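Local atomic coordinates of acidocalcisomal pyrophosphatase (Trypanosoma brucei brucei, PDB entry 5C5V), a protein that probably hydrolyses inorganic pyrophosphate to phosphate in a magnesium-dependent active site, and carries an EF-hand region in the same chain. Residues M9-S14 with F87-H92; C33-R38 with S81-D86; Y152-E157 with T231-G236; I158-R163 with M194-G199. One frame throughout, in Å; residues are numbered along the deposited sequence.

Contact 1: residues M9-S14 with F87-H92; sequences MSRLFS and FSMPYH
Leu-12, on the last turns of helix 3-14, lies with its CA 6.2 Å from the CA of Phe-87, where helix 73-87 runs out and Ser-88 is the first residue to leave helical geometry. The Phe-87 ring lies flat against the helix: Leu-12 CA sits over the middle of its face, 3.7 Å from the ring centroid, in a CH-pi contact, while Leu-12 CD2 packs on the ring at Phe-87 CE2 (3.4 Å). The leucine gets there because its CG is anti to the backbone N (chi1 174°). The polar part belongs to Arg-11, one residue back. Its chain bends at CG-CD (chi3 -65°) and presents the guanidinium side-on to the carbonyl of Phe-87, so that NE and NH2 both bond Phe-87 O, each at 3.0 Å. That oxygen lies in the guanidinium plane, so the two bonds fix how the group is turned. Met-89 lies over one guanidinium face through its CG and CE, with CE 3.1 Å from Arg-11 NH1, while NH1 itself forms a salt bridge with Glu-119. The C-terminal end of a helix carries partial negative charge, so the arginine's positive charge probably suits it. Phe-87 also meets His-331 of the second subunit. The packing of helix 3-14 on the end of helix 73-87, with Arg-11 gripping the last helical carbonyl by two nitrogens, lies in the helical N-terminal part of the chain, consistent with the EF-hand region.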
# COMPACT_ATOMS: atom_id res chain seq x y z
N MET A 9 25.49 30.22 17.84
CA MET A 9 25.38 30.65 19.23
C MET A 9 23.99 30.36 19.78
O MET A 9 23.82 30.16 20.98
CB MET A 9 25.69 32.15 19.36
CG MET A 9 27.11 32.51 19.00
SD MET A 9 28.35 31.64 19.96
CE MET A 9 28.22 32.44 21.55
N SER A 10 23.01 30.35 18.90
CA SER A 10 21.64 30.01 19.27
C SER A 10 21.51 28.54 19.66
O SER A 10 20.80 28.21 20.61
CB SER A 10 20.69 30.36 18.14
OG SER A 10 19.36 30.23 18.58
N ARG A 11 22.18 27.65 18.93
CA ARG A 11 22.21 26.24 19.31
C ARG A 11 23.06 26.04 20.58
O ARG A 11 22.73 25.20 21.42
CB ARG A 11 22.76 25.38 18.16
CG ARG A 11 21.80 25.28 16.98
CD ARG A 11 22.28 24.26 15.96
NE ARG A 11 23.53 24.67 15.33
CZ ARG A 11 23.60 25.39 14.22
NH1 ARG A 11 22.48 25.77 13.60
NH2 ARG A 11 24.78 25.73 13.71
N LEU A 12 24.11 26.82 20.72
CA LEU A 12 24.92 26.79 21.93
C LEU A 12 24.06 27.14 23.15
O LEU A 12 24.15 26.51 24.20
CB LEU A 12 26.10 27.77 21.81
CG LEU A 12 27.07 28.07 22.96
CD1 LEU A 12 26.47 29.04 23.95
CD2 LEU A 12 27.49 26.81 23.66
N PHE A 13 23.26 28.18 22.98
CA PHE A 13 22.40 28.69 24.04
C PHE A 13 21.39 27.61 24.47
O PHE A 13 21.15 27.40 25.66
CB PHE A 13 21.69 29.96 23.55
CG PHE A 13 20.92 30.67 24.62
CD1 PHE A 13 19.63 30.28 24.93
CD2 PHE A 13 21.48 31.74 25.29
CE1 PHE A 13 18.92 30.94 25.91
CE2 PHE A 13 20.77 32.40 26.27
CZ PHE A 13 19.49 32.00 26.58
N SER A 14 20.83 26.92 23.48
CA SER A 14 19.85 25.88 23.75
C SER A 14 20.45 24.74 24.56
O SER A 14 19.74 24.06 25.30
CB SER A 14 19.27 25.33 22.46
OG SER A 14 18.50 26.32 21.81
N PHE A 87 29.27 23.14 17.79
CA PHE A 87 27.92 23.59 17.50
C PHE A 87 27.66 24.04 16.07
O PHE A 87 26.54 24.43 15.74
CB PHE A 87 27.54 24.71 18.47
CG PHE A 87 27.23 24.23 19.85
CD1 PHE A 87 25.98 23.69 20.14
CD2 PHE A 87 28.18 24.29 20.86
CE1 PHE A 87 25.69 23.22 21.41
CE2 PHE A 87 27.90 23.84 22.13
CZ PHE A 87 26.65 23.30 22.41
N SER A 88 28.67 23.99 15.21
CA SER A 88 28.43 24.28 13.80
C SER A 88 27.95 23.00 13.11
O SER A 88 28.26 21.89 13.55
CB SER A 88 29.68 24.82 13.11
OG SER A 88 30.69 23.83 13.05
N MET A 89 27.21 23.15 12.02
CA MET A 89 26.72 22.00 11.30
C MET A 89 27.83 21.32 10.49
O MET A 89 28.76 21.98 10.03
CB MET A 89 25.58 22.41 10.37
CG MET A 89 24.36 22.95 11.10
SD MET A 89 23.52 21.70 12.12
CE MET A 89 22.32 22.73 12.98
N PRO A 90 27.73 20.00 10.32
CA PRO A 90 28.64 19.21 9.47
C PRO A 90 28.69 19.78 8.05
O PRO A 90 29.78 19.94 7.50
CB PRO A 90 28.02 17.80 9.49
CG PRO A 90 26.60 17.99 9.95
CD PRO A 90 26.64 19.17 10.88
N TYR A 91 27.53 20.11 7.49
CA TYR A 91 27.47 20.81 6.21
C TYR A 91 26.27 21.76 6.21
O TYR A 91 25.34 21.58 7.00
CB TYR A 91 27.36 19.82 5.05
N HIS A 92 26.29 22.76 5.34
CA HIS A 92 25.17 23.68 5.26
C HIS A 92 24.09 23.12 4.35
O HIS A 92 24.34 22.87 3.17
CB HIS A 92 25.60 25.05 4.75
CG HIS A 92 26.50 25.79 5.68
ND1 HIS A 92 26.82 27.12 5.51
CD2 HIS A 92 27.14 25.39 6.81
CE1 HIS A 92 27.63 27.51 6.48
NE2 HIS A 92 27.84 26.48 7.29

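Contact 2: residues C33-R38 with S81-D86; sequences CRYLGR and SMVSAD
Asp-86 OD2 has a partner in each of two subunits: Tyr-35 OH donates a hydrogen bond to it at 3.0 Å, and Lys-338 of the second subunit adds a salt bridge to the same oxygen. The tyrosine's bond uses the anti lone pair of OD2, the one directed away from OD1, and the carboxylate lies nearly in line with the plane of the ring (28° between the planes). The lysine nearby should favour the charged form of the carboxylate. Behind this bond Met-82 covers the ring. Its CE stands over the centre of the Tyr-35 face, 4.1 Å from the centroid, and SD approaches obliquely at 4.4 Å from that centroid, a Met-aromatic contact. The last torsion of the methionine (chi3 51°) folds the methyl back over the ring and also close to the backbone, with CE 3.0 Å from Tyr-35 O, a tight fit. Arg-38 crosses the thioether at about a right angle, its CB 4.0 Å from Met-82 SD. Deeper in, Leu-36 CD2 meets Val-83 CG2 at 3.6 Å. The contact joins the C-terminal end of helix 26-36 to the later turns of helix 73-87. Around it, helix 43-53 packs on Leu-36 through Met-48, helix 3-14 supplies Leu-12 to Tyr-35 and Ile-8 and Met-9 to Val-83, and the second subunit lays Lys-335 against Tyr-35 and Asp-86.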
# COMPACT_ATOMS: atom_id res chain seq x y z
N CYS A 33 29.83 30.05 31.15
CA CYS A 33 31.11 30.71 31.37
C CYS A 33 32.25 29.70 31.57
O CYS A 33 33.33 29.87 31.02
CB CYS A 33 31.05 31.65 32.58
SG CYS A 33 30.11 33.16 32.30
N ARG A 34 31.99 28.66 32.36
CA ARG A 34 32.95 27.57 32.49
C ARG A 34 33.22 26.91 31.13
O ARG A 34 34.32 26.41 30.89
CB ARG A 34 32.44 26.54 33.49
CG ARG A 34 33.43 25.43 33.81
N TYR A 35 32.23 26.90 30.24
CA TYR A 35 32.40 26.28 28.94
C TYR A 35 33.14 27.20 27.95
O TYR A 35 34.13 26.79 27.34
CB TYR A 35 31.05 25.87 28.35
CG TYR A 35 31.10 25.46 26.89
CD1 TYR A 35 31.71 24.28 26.50
CD2 TYR A 35 30.53 26.25 25.91
CE1 TYR A 35 31.77 23.90 25.17
CE2 TYR A 35 30.57 25.88 24.58
CZ TYR A 35 31.19 24.70 24.22
OH TYR A 35 31.24 24.34 22.89
N LEU A 36 32.66 28.43 27.80
CA LEU A 36 33.29 29.39 26.89
C LEU A 36 34.73 29.66 27.31
O LEU A 36 35.60 29.88 26.48
CB LEU A 36 32.49 30.69 26.87
CG LEU A 36 31.16 30.59 26.12
CD1 LEU A 36 30.38 31.88 26.26
CD2 LEU A 36 31.40 30.28 24.64
N GLY A 37 34.95 29.60 28.62
CA GLY A 37 36.21 29.88 29.27
C GLY A 37 37.19 28.73 29.29
O GLY A 37 38.31 28.86 29.79
N ARG A 38 36.80 27.60 28.73
CA ARG A 38 37.63 26.40 28.75
C ARG A 38 39.00 26.59 28.09
O ARG A 38 39.97 25.95 28.49
CB ARG A 38 36.87 25.25 28.07
CG ARG A 38 37.47 23.87 28.29
CD ARG A 38 36.62 22.77 27.65
NE ARG A 38 35.32 22.62 28.30
CZ ARG A 38 35.04 21.70 29.23
NH1 ARG A 38 35.98 20.85 29.62
NH2 ARG A 38 33.83 21.65 29.78
N SER A 81 36.58 28.98 18.35
CA SER A 81 37.03 27.83 17.59
C SER A 81 36.50 26.55 18.23
O SER A 81 36.15 25.60 17.54
CB SER A 81 38.56 27.79 17.50
OG SER A 81 38.96 26.65 16.76
N MET A 82 36.44 26.53 19.56
CA MET A 82 35.84 25.41 20.28
C MET A 82 34.34 25.36 20.02
O MET A 82 33.81 24.32 19.66
CB MET A 82 36.12 25.50 21.78
CG MET A 82 35.32 24.49 22.60
SD MET A 82 35.34 24.80 24.38
CE MET A 82 34.86 26.52 24.47
N VAL A 83 33.68 26.50 20.19
CA VAL A 83 32.25 26.62 19.97
C VAL A 83 31.88 26.12 18.58
O VAL A 83 30.93 25.33 18.42
CB VAL A 83 31.77 28.08 20.11
CG1 VAL A 83 30.32 28.20 19.71
CG2 VAL A 83 31.98 28.58 21.53
N SER A 84 32.64 26.57 17.59
CA SER A 84 32.36 26.22 16.20
C SER A 84 32.47 24.73 15.96
O SER A 84 31.67 24.15 15.23
CB SER A 84 33.31 26.98 15.27
OG SER A 84 32.83 26.93 13.93
N ALA A 85 33.45 24.09 16.58
CA ALA A 85 33.64 22.65 16.43
C ALA A 85 32.45 21.86 17.01
O ALA A 85 32.03 20.84 16.45
CB ALA A 85 34.93 22.22 17.10
N ASP A 86 31.93 22.34 18.13
CA ASP A 86 30.88 21.64 18.85
C ASP A 86 29.48 21.94 18.31
O ASP A 86 28.61 21.08 18.35
CB ASP A 86 30.95 21.99 20.33
CG ASP A 86 32.10 21.31 21.03
OD1 ASP A 86 32.54 20.25 20.53
OD2 ASP A 86 32.56 21.82 22.08

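Contact 3: residues Y152-E157 with T231-G236; sequences YNFICE and TQFKVG
Cys-156 and Gly-236 meet where strand 152-156 of the pyrophosphatase-fold beta-sheet turns a corner against the loop that leads into strand 238-251. Their CA atoms are 5.1 Å apart, and the touching backbones run at 79° to one another, so the loop crosses the strand end instead of extending alongside it. The dense part is on the inner side. Cys-156, with SG anti to its own N, turns the sulfur into the bend of the loop, where it lies 3.8 Å from Phe-233 CB and 3.7 Å from Lys-234 O. Next to it the Phe-233 ring meets Phe-154 rim against rim, CD2 to CE2 at 3.9 Å, and neither ring covers the other's face. Strands 224-227 and 238-251 close over the same two phenylalanines through Glu-227, Ala-225, Val-241 and Ser-239. The outer side is slacker. Lys-234 turns its side chain away from the strand into an exposed position, and Val-235 touches only lightly, with CG1 3.9 Å from Glu-157 O, before resting on Pro-159. Glu-157 itself points away from the loop, toward the active site: its OE2 bonds Ile-168 N, and the side chain comes within about 5 Å, between nearest side-chain atoms, of those of Glu-167 and Asp-224, both magnesium-binding residues. Gly-236 takes a positive phi (86°), a conformation favoured by glycine. That backbone brings its N to Cys-156 O, 2.6 Å away, nearly end-on to the carbonyl, in a short, bent hydrogen bond (145° at the hydrogen).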
# COMPACT_ATOMS: atom_id res chain seq x y z
N TYR A 152 17.52 8.70 -7.11
CA TYR A 152 17.84 9.74 -8.07
C TYR A 152 16.91 10.92 -7.95
O TYR A 152 15.74 10.76 -7.67
CB TYR A 152 17.75 9.18 -9.49
CG TYR A 152 18.77 8.11 -9.81
CD1 TYR A 152 19.99 8.46 -10.41
CD2 TYR A 152 18.54 6.78 -9.52
CE1 TYR A 152 20.94 7.50 -10.71
CE2 TYR A 152 19.48 5.80 -9.82
CZ TYR A 152 20.68 6.17 -10.42
OH TYR A 152 21.64 5.22 -10.73
N ASN A 153 17.41 12.12 -8.19
CA ASN A 153 16.51 13.26 -8.25
C ASN A 153 15.87 13.37 -9.63
O ASN A 153 16.55 13.30 -10.66
CB ASN A 153 17.23 14.55 -7.90
CG ASN A 153 17.21 14.82 -6.41
OD1 ASN A 153 16.21 14.54 -5.75
ND2 ASN A 153 18.31 15.33 -5.88
N PHE A 154 14.55 13.53 -9.62
CA PHE A 154 13.76 13.63 -10.83
C PHE A 154 13.15 15.02 -10.86
O PHE A 154 12.50 15.44 -9.91
CB PHE A 154 12.67 12.53 -10.86
CG PHE A 154 11.56 12.76 -11.87
CD1 PHE A 154 11.73 12.44 -13.21
CD2 PHE A 154 10.32 13.23 -11.47
CE1 PHE A 154 10.68 12.61 -14.14
CE2 PHE A 154 9.26 13.40 -12.39
CZ PHE A 154 9.45 13.10 -13.73
N ILE A 155 13.39 15.74 -11.95
CA ILE A 155 12.76 17.03 -12.12
C ILE A 155 11.52 16.88 -12.98
O ILE A 155 11.62 16.53 -14.16
CB ILE A 155 13.70 18.05 -12.78
CG1 ILE A 155 14.98 18.17 -11.95
CG2 ILE A 155 13.00 19.39 -12.95
CD1 ILE A 155 16.13 18.81 -12.69
N CYS A 156 10.35 17.12 -12.40
CA CYS A 156 9.12 17.03 -13.16
C CYS A 156 8.90 18.29 -14.00
O CYS A 156 8.75 19.38 -13.47
CB CYS A 156 7.92 16.80 -12.24
SG CYS A 156 6.34 16.69 -13.14
N GLU A 157 8.87 18.10 -15.31
CA GLU A 157 8.55 19.16 -16.26
C GLU A 157 7.06 19.12 -16.63
O GLU A 157 6.40 20.15 -16.75
CB GLU A 157 9.41 19.01 -17.52
CG GLU A 157 10.91 19.13 -17.23
CD GLU A 157 11.81 18.67 -18.37
OE1 GLU A 157 11.47 17.68 -19.07
OE2 GLU A 157 12.89 19.29 -18.55
N THR A 231 0.82 9.46 -7.85
CA THR A 231 0.69 10.86 -7.42
C THR A 231 1.10 11.83 -8.53
O THR A 231 2.15 11.66 -9.14
CB THR A 231 1.56 11.17 -6.19
OG1 THR A 231 1.36 10.18 -5.18
CG2 THR A 231 1.22 12.54 -5.62
N GLN A 232 0.25 12.82 -8.80
CA GLN A 232 0.57 13.88 -9.75
C GLN A 232 1.51 14.89 -9.10
O GLN A 232 1.24 15.36 -8.00
CB GLN A 232 -0.70 14.59 -10.20
CG GLN A 232 -0.47 15.69 -11.20
CD GLN A 232 -1.63 16.64 -11.30
OE1 GLN A 232 -2.03 17.25 -10.31
NE2 GLN A 232 -2.20 16.78 -12.50
N PHE A 233 2.58 15.24 -9.79
CA PHE A 233 3.53 16.24 -9.28
C PHE A 233 3.20 17.63 -9.81
O PHE A 233 2.42 17.77 -10.76
CB PHE A 233 4.96 15.87 -9.67
CG PHE A 233 5.46 14.60 -9.05
CD1 PHE A 233 4.97 14.15 -7.83
CD2 PHE A 233 6.45 13.86 -9.67
CE1 PHE A 233 5.44 12.97 -7.26
CE2 PHE A 233 6.92 12.69 -9.10
CZ PHE A 233 6.41 12.25 -7.89
N LYS A 234 3.77 18.65 -9.17
CA LYS A 234 3.71 20.01 -9.68
C LYS A 234 4.77 20.24 -10.75
O LYS A 234 5.79 19.55 -10.79
CB LYS A 234 3.90 21.01 -8.53
CG LYS A 234 2.64 21.43 -7.82
CD LYS A 234 1.82 20.24 -7.38
CE LYS A 234 0.50 20.69 -6.71
NZ LYS A 234 -0.47 19.55 -6.44
N VAL A 235 4.54 21.21 -11.63
CA VAL A 235 5.57 21.60 -12.60
C VAL A 235 6.81 22.09 -11.87
O VAL A 235 6.73 22.96 -11.01
CB VAL A 235 5.08 22.69 -13.55
CG1 VAL A 235 6.26 23.21 -14.40
CG2 VAL A 235 3.97 22.15 -14.45
N GLY A 236 7.96 21.50 -12.21
CA GLY A 236 9.21 21.89 -11.59
C GLY A 236 9.51 21.19 -10.28
O GLY A 236 10.61 21.35 -9.73

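Contact 4: residues I158-R163 with M194-G199; sequences IPKWTR and MMWNYG. With 2PN (imidodiphosphoric acid), chain C.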
# COMPACT_ATOMS: atom_id res chain seq x y z
N ILE A 158 6.54 17.90 -16.80
CA ILE A 158 5.15 17.73 -17.23
C ILE A 158 4.36 16.79 -16.33
O ILE A 158 4.50 15.57 -16.39
CB ILE A 158 5.10 17.21 -18.67
CG1 ILE A 158 5.84 18.19 -19.58
CG2 ILE A 158 3.65 17.00 -19.13
CD1 ILE A 158 5.90 17.74 -21.00
N PRO A 159 3.50 17.37 -15.50
CA PRO A 159 2.78 16.55 -14.54
C PRO A 159 1.83 15.56 -15.19
O PRO A 159 1.35 15.76 -16.31
CB PRO A 159 2.02 17.58 -13.70
CG PRO A 159 2.78 18.85 -13.88
CD PRO A 159 3.20 18.79 -15.31
N LYS A 160 1.60 14.48 -14.47
CA LYS A 160 0.59 13.49 -14.78
C LYS A 160 -0.72 14.16 -15.22
O LYS A 160 -1.18 15.12 -14.57
CB LYS A 160 0.39 12.62 -13.54
CG LYS A 160 -0.32 11.31 -13.71
CD LYS A 160 -0.40 10.64 -12.34
CE LYS A 160 -0.97 9.26 -12.41
NZ LYS A 160 0.02 8.37 -13.00
N TRP A 161 -1.29 13.69 -16.32
CA TRP A 161 -2.60 14.14 -16.82
C TRP A 161 -2.62 15.54 -17.41
O TRP A 161 -3.67 16.16 -17.47
CB TRP A 161 -3.64 14.09 -15.69
CG TRP A 161 -3.75 12.76 -15.03
CD1 TRP A 161 -3.73 11.54 -15.63
CD2 TRP A 161 -3.85 12.52 -13.62
NE1 TRP A 161 -3.84 10.55 -14.68
CE2 TRP A 161 -3.91 11.13 -13.44
CE3 TRP A 161 -3.90 13.36 -12.50
CZ2 TRP A 161 -4.01 10.54 -12.18
CZ3 TRP A 161 -3.99 12.78 -11.25
CH2 TRP A 161 -4.05 11.38 -11.10
N THR A 162 -1.46 16.06 -17.81
CA THR A 162 -1.42 17.38 -18.43
C THR A 162 -0.74 17.29 -19.79
O THR A 162 -0.20 16.24 -20.14
CB THR A 162 -0.70 18.42 -17.53
OG1 THR A 162 0.70 18.13 -17.47
CG2 THR A 162 -1.31 18.39 -16.13
N ARG A 163 -0.77 18.38 -20.55
CA ARG A 163 -0.17 18.35 -21.88
C ARG A 163 0.60 19.62 -22.30
O ARG A 163 1.07 19.70 -23.44
CB ARG A 163 -1.24 18.05 -22.91
CG ARG A 163 -2.29 19.13 -23.05
CD ARG A 163 -3.32 18.73 -24.12
NE ARG A 163 -4.12 17.58 -23.69
CZ ARG A 163 -4.88 16.86 -24.51
NH1 ARG A 163 -4.94 17.17 -25.80
NH2 ARG A 163 -5.59 15.83 -24.05
N MET A 194 -0.05 13.59 -21.32
CA MET A 194 1.00 12.77 -20.74
C MET A 194 0.37 12.12 -19.52
O MET A 194 -0.21 12.81 -18.69
CB MET A 194 2.22 13.64 -20.36
CG MET A 194 3.31 12.95 -19.55
SD MET A 194 4.04 11.54 -20.41
CE MET A 194 4.74 12.36 -21.84
N MET A 195 0.46 10.80 -19.43
CA MET A 195 -0.34 10.05 -18.47
C MET A 195 0.49 9.59 -17.29
O MET A 195 0.00 8.83 -16.44
CB MET A 195 -1.00 8.87 -19.18
CG MET A 195 -1.80 9.34 -20.38
SD MET A 195 -2.70 8.07 -21.28
CE MET A 195 -1.33 7.11 -21.94
N TRP A 196 1.73 10.05 -17.25
CA TRP A 196 2.63 9.85 -16.12
C TRP A 196 3.41 11.14 -15.92
O TRP A 196 3.46 11.97 -16.83
CB TRP A 196 3.57 8.68 -16.36
CG TRP A 196 2.85 7.45 -16.83
CD1 TRP A 196 2.36 6.46 -16.05
CD2 TRP A 196 2.50 7.12 -18.18
NE1 TRP A 196 1.72 5.52 -16.82
CE2 TRP A 196 1.80 5.90 -18.14
CE3 TRP A 196 2.72 7.73 -19.41
CZ2 TRP A 196 1.32 5.28 -19.29
CZ3 TRP A 196 2.24 7.12 -20.56
CH2 TRP A 196 1.55 5.90 -20.49
N ASN A 197 4.00 11.32 -14.75
CA ASN A 197 4.87 12.45 -14.52
C ASN A 197 6.06 12.32 -15.44
O ASN A 197 6.76 11.31 -15.42
CB ASN A 197 5.34 12.52 -13.07
CG ASN A 197 4.21 12.74 -12.11
OD1 ASN A 197 3.45 13.70 -12.24
ND2 ASN A 197 4.10 11.87 -11.12
N TYR A 198 6.28 13.36 -16.25
CA TYR A 198 7.35 13.36 -17.22
C TYR A 198 8.35 14.48 -16.91
O TYR A 198 7.96 15.57 -16.49
CB TYR A 198 6.78 13.53 -18.62
CG TYR A 198 7.81 13.49 -19.71
CD1 TYR A 198 8.30 12.28 -20.20
CD2 TYR A 198 8.31 14.66 -20.26
CE1 TYR A 198 9.25 12.24 -21.20
CE2 TYR A 198 9.26 14.63 -21.26
CZ TYR A 198 9.72 13.43 -21.73
OH TYR A 198 10.66 13.40 -22.72
N GLY A 199 9.63 14.22 -17.11
CA GLY A 199 10.65 15.22 -16.84
C GLY A 199 12.04 14.76 -17.21
O GLY A 199 12.25 14.11 -18.22
P1 2PN C . 10.27 15.97 -27.31
O1 2PN C . 10.51 17.47 -27.60
O2 2PN C . 11.22 15.14 -28.22
O3 2PN C . 8.77 15.64 -27.52
N1 2PN C . 10.59 15.67 -25.73
P2 2PN C . 12.08 15.69 -25.06
O4 2PN C . 12.82 17.04 -25.37
O5 2PN C . 12.87 14.55 -25.69
O6 2PN C . 11.98 15.51 -23.61
O HOH W 1 2.77 8.85 -12.73
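Ile-158 and Tyr-198 are brought side by side by their first torsions: CG1 of the isoleucine lies anti to its carbonyl carbon (chi1 -58°), and CG of the tyrosine lies anti to its backbone N (chi1 -178°). These send both chains out on the same side of the paired backbones and bring Ile-158 CD1 to 4.0 Å from Tyr-198 CD2. The tyrosine ring then carries its OH to O6 of the imidodiphosphate, to which it donates a hydrogen bond of 2.6 Å, the oxygen lying in the ring plane. Behind them the backbones form an antiparallel hydrogen-bonded pair, Ile-158 N to Tyr-198 O at 2.7 Å and Tyr-198 N to Ile-158 O at 2.8 Å. A type II turn from Pro-159 to Thr-162 follows. Its Trp-161, at positive phi (72°), and Thr-162 both face Met-194 in a G1 bulge, with Trp-161 N on Met-194 O at 2.7 Å. Lys-160 N bonds Asn-197 OD1 at 3.0 Å from above the carboxamide plane; OD1 also accepts from Phe-233 N, while ND2 donates to Glu-227 OE1 and Thr-231 O. The Lys-160 amino group turns to Gly-229 O and a water. Outside, helix 285-295 packs on Met-194, Met-195 and Trp-196, strand 224-227 lies beside strand 197-200 with Asp-224 next to Tyr-198, and across the interface Trp-161 meets Trp-196 of the third subunit.

From the N terminus, helix 3-14 is met by the end of helix 73-87 in contact 1, closing a largely helical loop in which contact 2 is nested, tying helix 26-36 to helix 73-87. The two touch through Leu-12, Phe-87 and Tyr-35, and both also reach the second subunit. The chain then moves on to the pyrophosphatase part, where contact 3 closes strand 152-156 against the loop before strand 238-251. Contact 4 is nested within the chain loop that contact 3 closes, with centres 9 Å apart, bonded to contact 3 through Asn-197 and Lys-160, and it reaches the ligand. Contacts 2 and 4 are on opposite sides of the chain's centre, with centres 53 Å apart.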